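Local coordinates for protein probable oxidoreductase (Mycobacterium abscessus, PDB 4EYE) that probably acts as an oxidoreductase of the quinone oxidoreductase-like, zinc-binding dehydrogenase family, at residues A[228-233]-A[250-255]. Residues are numbered along the deposited sequence; the frame is centred on the assembly and turned at random.
Sequences VDMVVD and EGRLLV
Arg252, Leu254 and Met230 bury the most surface where strands 230-233 and 251-255 run side by side in the six-stranded parallel sheet, order 3-2-1-4-5-6, of a Rossmann-type domain. The strand axes approach to 4.6 Å and diverge by 12°, and helix 240-245 in the connection makes the pair a beta-alpha-beta crossover. Four backbone bonds join the strands: Arg252 N to Asp229 O, Val231 N to Arg252 O, Leu254 N to Val231 O, and Asp233 N to Leu254 O, the last two nearly straight at the acceptor.

Met230 and Arg252 lie on the face covered by helix 143-154. With CG anti to the backbone N (chi1 -177°) and the chain bent at chi3, Met230 lays its methyl over one guanidinium face, CE standing 3.6 Å from Arg252 CZ and offset toward the rim. Farther along this face Met230 SD meets Leu254 CD1 at 4.1 Å, and Leu254 also touches Ala150. On the opposite face Val231 CG1 packs 3.9 Å from Leu253 CD1, and Leu253 in turn rests on Ala243 and Val244 of helix 240-245.

The guanidinium is tethered beyond the pair too: Arg252 NH2 forms a salt bridge with Glu161 and a hydrogen bond with Gly155 O. Asp229 O takes two donors from opposite faces of its carbonyl plane, Arg252 N at 2.9 Å and Arg252 NH1 at 3.1 Å, the latter 67° out of that plane.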
ATOM      1  N   VAL A 228      23.329  -6.943  -2.314  1.00 28.87           N
ATOM      2  CA  VAL A 228      22.184  -6.621  -3.165  1.00 27.17           C
ATOM      3  C   VAL A 228      22.330  -5.240  -3.743  1.00 26.26           C
ATOM      4  O   VAL A 228      22.989  -4.388  -3.165  1.00 26.90           O
ATOM      5  CB  VAL A 228      20.853  -6.745  -2.419  1.00 26.25           C
ATOM      6  CG1 VAL A 228      20.708  -8.179  -1.933  1.00 25.99           C
ATOM      7  CG2 VAL A 228      20.786  -5.747  -1.266  1.00 25.79           C
ATOM      8  N   ASP A 229      21.660  -5.002  -4.857  1.00 25.21           N
ATOM      9  CA  ASP A 229      21.707  -3.692  -5.501  1.00 24.56           C
ATOM     10  C   ASP A 229      20.807  -2.684  -4.851  1.00 23.78           C
ATOM     11  O   ASP A 229      21.096  -1.489  -4.873  1.00 23.99           O
ATOM     12  CB  ASP A 229      21.317  -3.843  -6.940  1.00 24.42           C
ATOM     13  CG  ASP A 229      22.252  -4.772  -7.668  1.00 24.79           C
ATOM     14  OD1 ASP A 229      23.452  -4.440  -7.718  1.00 24.72           O
ATOM     15  OD2 ASP A 229      21.782  -5.786  -8.193  1.00 24.62           O
ATOM     16  N   MET A 230      19.723  -3.183  -4.273  1.00 22.90           N
ATOM     17  CA  MET A 230      18.703  -2.362  -3.670  1.00 22.50           C
ATOM     18  C   MET A 230      18.057  -3.060  -2.504  1.00 22.18           C
ATOM     19  O   MET A 230      17.825  -4.266  -2.527  1.00 22.11           O
ATOM     20  CB  MET A 230      17.619  -2.024  -4.715  1.00 22.13           C
ATOM     21  CG  MET A 230      16.515  -1.097  -4.191  1.00 21.81           C
ATOM     22  SD  MET A 230      15.328  -0.722  -5.511  1.00 21.35           S
ATOM     23  CE  MET A 230      16.393   0.176  -6.645  1.00 21.31           C
ATOM     24  N   VAL A 231      17.739  -2.282  -1.483  1.00 22.09           N
ATOM     25  CA  VAL A 231      17.012  -2.776  -0.347  1.00 21.94           C
ATOM     26  C   VAL A 231      15.735  -1.955  -0.249  1.00 21.81           C
ATOM     27  O   VAL A 231      15.777  -0.722  -0.359  1.00 22.29           O
ATOM     28  CB  VAL A 231      17.842  -2.665   0.964  1.00 22.11           C
ATOM     29  CG1 VAL A 231      16.948  -2.878   2.173  1.00 21.73           C
ATOM     30  CG2 VAL A 231      19.039  -3.610   0.963  1.00 22.10           C
ATOM     31  N   VAL A 232      14.601  -2.622  -0.034  1.00 22.15           N
ATOM     32  CA  VAL A 232      13.344  -1.958   0.317  1.00 22.63           C
ATOM     33  C   VAL A 232      13.057  -2.189   1.782  1.00 23.83           C
ATOM     34  O   VAL A 232      12.942  -3.336   2.253  1.00 23.99           O
ATOM     35  CB  VAL A 232      12.173  -2.437  -0.560  1.00 22.49           C
ATOM     36  CG1 VAL A 232      10.832  -1.831  -0.071  1.00 22.00           C
ATOM     37  CG2 VAL A 232      12.441  -2.062  -2.027  1.00 22.04           C
ATOM     38  N   ASP A 233      12.971  -1.099   2.521  1.00 25.89           N
ATOM     39  CA  ASP A 233      12.799  -1.170   3.969  1.00 28.32           C
ATOM     40  C   ASP A 233      11.566  -0.415   4.441  1.00 29.01           C
ATOM     41  O   ASP A 233      11.615   0.809   4.559  1.00 28.60           O
ATOM     42  CB  ASP A 233      14.036  -0.595   4.665  1.00 30.28           C
ATOM     43  CG  ASP A 233      13.928  -0.683   6.179  1.00 32.17           C
ATOM     44  OD1 ASP A 233      13.031  -1.409   6.688  1.00 31.46           O
ATOM     45  OD2 ASP A 233      14.732  -0.009   6.856  1.00 36.89           O
ATOM     46  N   GLU A 250      27.698   0.862  -4.575  1.00 31.04           N
ATOM     47  CA  GLU A 250      26.751   1.723  -5.237  1.00 30.69           C
ATOM     48  C   GLU A 250      25.301   1.225  -5.089  1.00 29.61           C
ATOM     49  O   GLU A 250      24.434   1.658  -5.826  1.00 30.18           O
ATOM     50  CB  GLU A 250      27.112   1.946  -6.700  1.00 31.07           C
ATOM     51  CG  GLU A 250      28.510   2.521  -6.924  1.00 32.06           C
ATOM     52  CD  GLU A 250      28.789   2.711  -8.405  1.00 32.13           C
ATOM     53  OE1 GLU A 250      29.189   1.753  -9.068  1.00 32.66           O
ATOM     54  OE2 GLU A 250      28.616   3.816  -8.924  1.00 33.26           O
ATOM     55  N   GLY A 251      25.040   0.364  -4.114  1.00 28.72           N
ATOM     56  CA  GLY A 251      23.679  -0.078  -3.845  1.00 27.70           C
ATOM     57  C   GLY A 251      22.836   1.015  -3.203  1.00 27.62           C
ATOM     58  O   GLY A 251      23.349   2.045  -2.766  1.00 27.58           O
ATOM     59  N   ARG A 252      21.523   0.816  -3.161  1.00 26.99           N
ATOM     60  CA  ARG A 252      20.698   1.809  -2.566  1.00 27.03           C
ATOM     61  C   ARG A 252      19.602   1.236  -1.713  1.00 26.51           C
ATOM     62  O   ARG A 252      19.060   0.169  -1.983  1.00 25.55           O
ATOM     63  CB  ARG A 252      20.197   2.799  -3.605  1.00 27.29           C
ATOM     64  CG  ARG A 252      19.575   2.175  -4.818  1.00 28.10           C
ATOM     65  CD  ARG A 252      20.510   2.047  -5.990  1.00 27.92           C
ATOM     66  NE  ARG A 252      19.735   1.863  -7.207  1.00 27.31           N
ATOM     67  CZ  ARG A 252      19.716   0.791  -7.982  1.00 26.90           C
ATOM     68  NH1 ARG A 252      20.421  -0.282  -7.697  1.00 28.19           N
ATOM     69  NH2 ARG A 252      18.957   0.783  -9.059  1.00 26.60           N
ATOM     70  N   LEU A 253      19.337   1.932  -0.628  1.00 27.11           N
ATOM     71  CA  LEU A 253      18.365   1.487   0.328  1.00 27.33           C
ATOM     72  C   LEU A 253      17.220   2.481   0.318  1.00 27.09           C
ATOM     73  O   LEU A 253      17.438   3.659   0.567  1.00 27.98           O
ATOM     74  CB  LEU A 253      19.014   1.414   1.714  1.00 28.04           C
ATOM     75  CG  LEU A 253      18.074   0.827   2.770  1.00 28.03           C
ATOM     76  CD1 LEU A 253      18.932   0.042   3.745  1.00 29.02           C
ATOM     77  CD2 LEU A 253      17.238   1.886   3.445  1.00 28.00           C
ATOM     78  N   LEU A 254      16.028   2.007  -0.007  1.00 26.47           N
ATOM     79  CA  LEU A 254      14.834   2.830   0.015  1.00 26.49           C
ATOM     80  C   LEU A 254      14.113   2.672   1.329  1.00 26.39           C
ATOM     81  O   LEU A 254      13.756   1.567   1.746  1.00 26.14           O
ATOM     82  CB  LEU A 254      13.885   2.479  -1.123  1.00 26.28           C
ATOM     83  CG  LEU A 254      14.500   2.300  -2.532  1.00 27.73           C
ATOM     84  CD1 LEU A 254      13.435   2.443  -3.627  1.00 26.93           C
ATOM     85  CD2 LEU A 254      15.708   3.167  -2.843  1.00 27.37           C
ATOM     86  N   VAL A 255      13.900   3.790   1.989  1.00 27.38           N
ATOM     87  CA  VAL A 255      13.116   3.799   3.206  1.00 28.47           C
ATOM     88  C   VAL A 255      11.739   4.263   2.842  1.00 27.41           C
ATOM     89  O   VAL A 255      11.584   5.384   2.394  1.00 26.42           O
ATOM     90  CB  VAL A 255      13.739   4.722   4.274  1.00 29.94           C
ATOM     91  CG1 VAL A 255      12.786   4.838   5.474  1.00 30.39           C
ATOM     92  CG2 VAL A 255      15.103   4.147   4.692  1.00 30.31           C
TER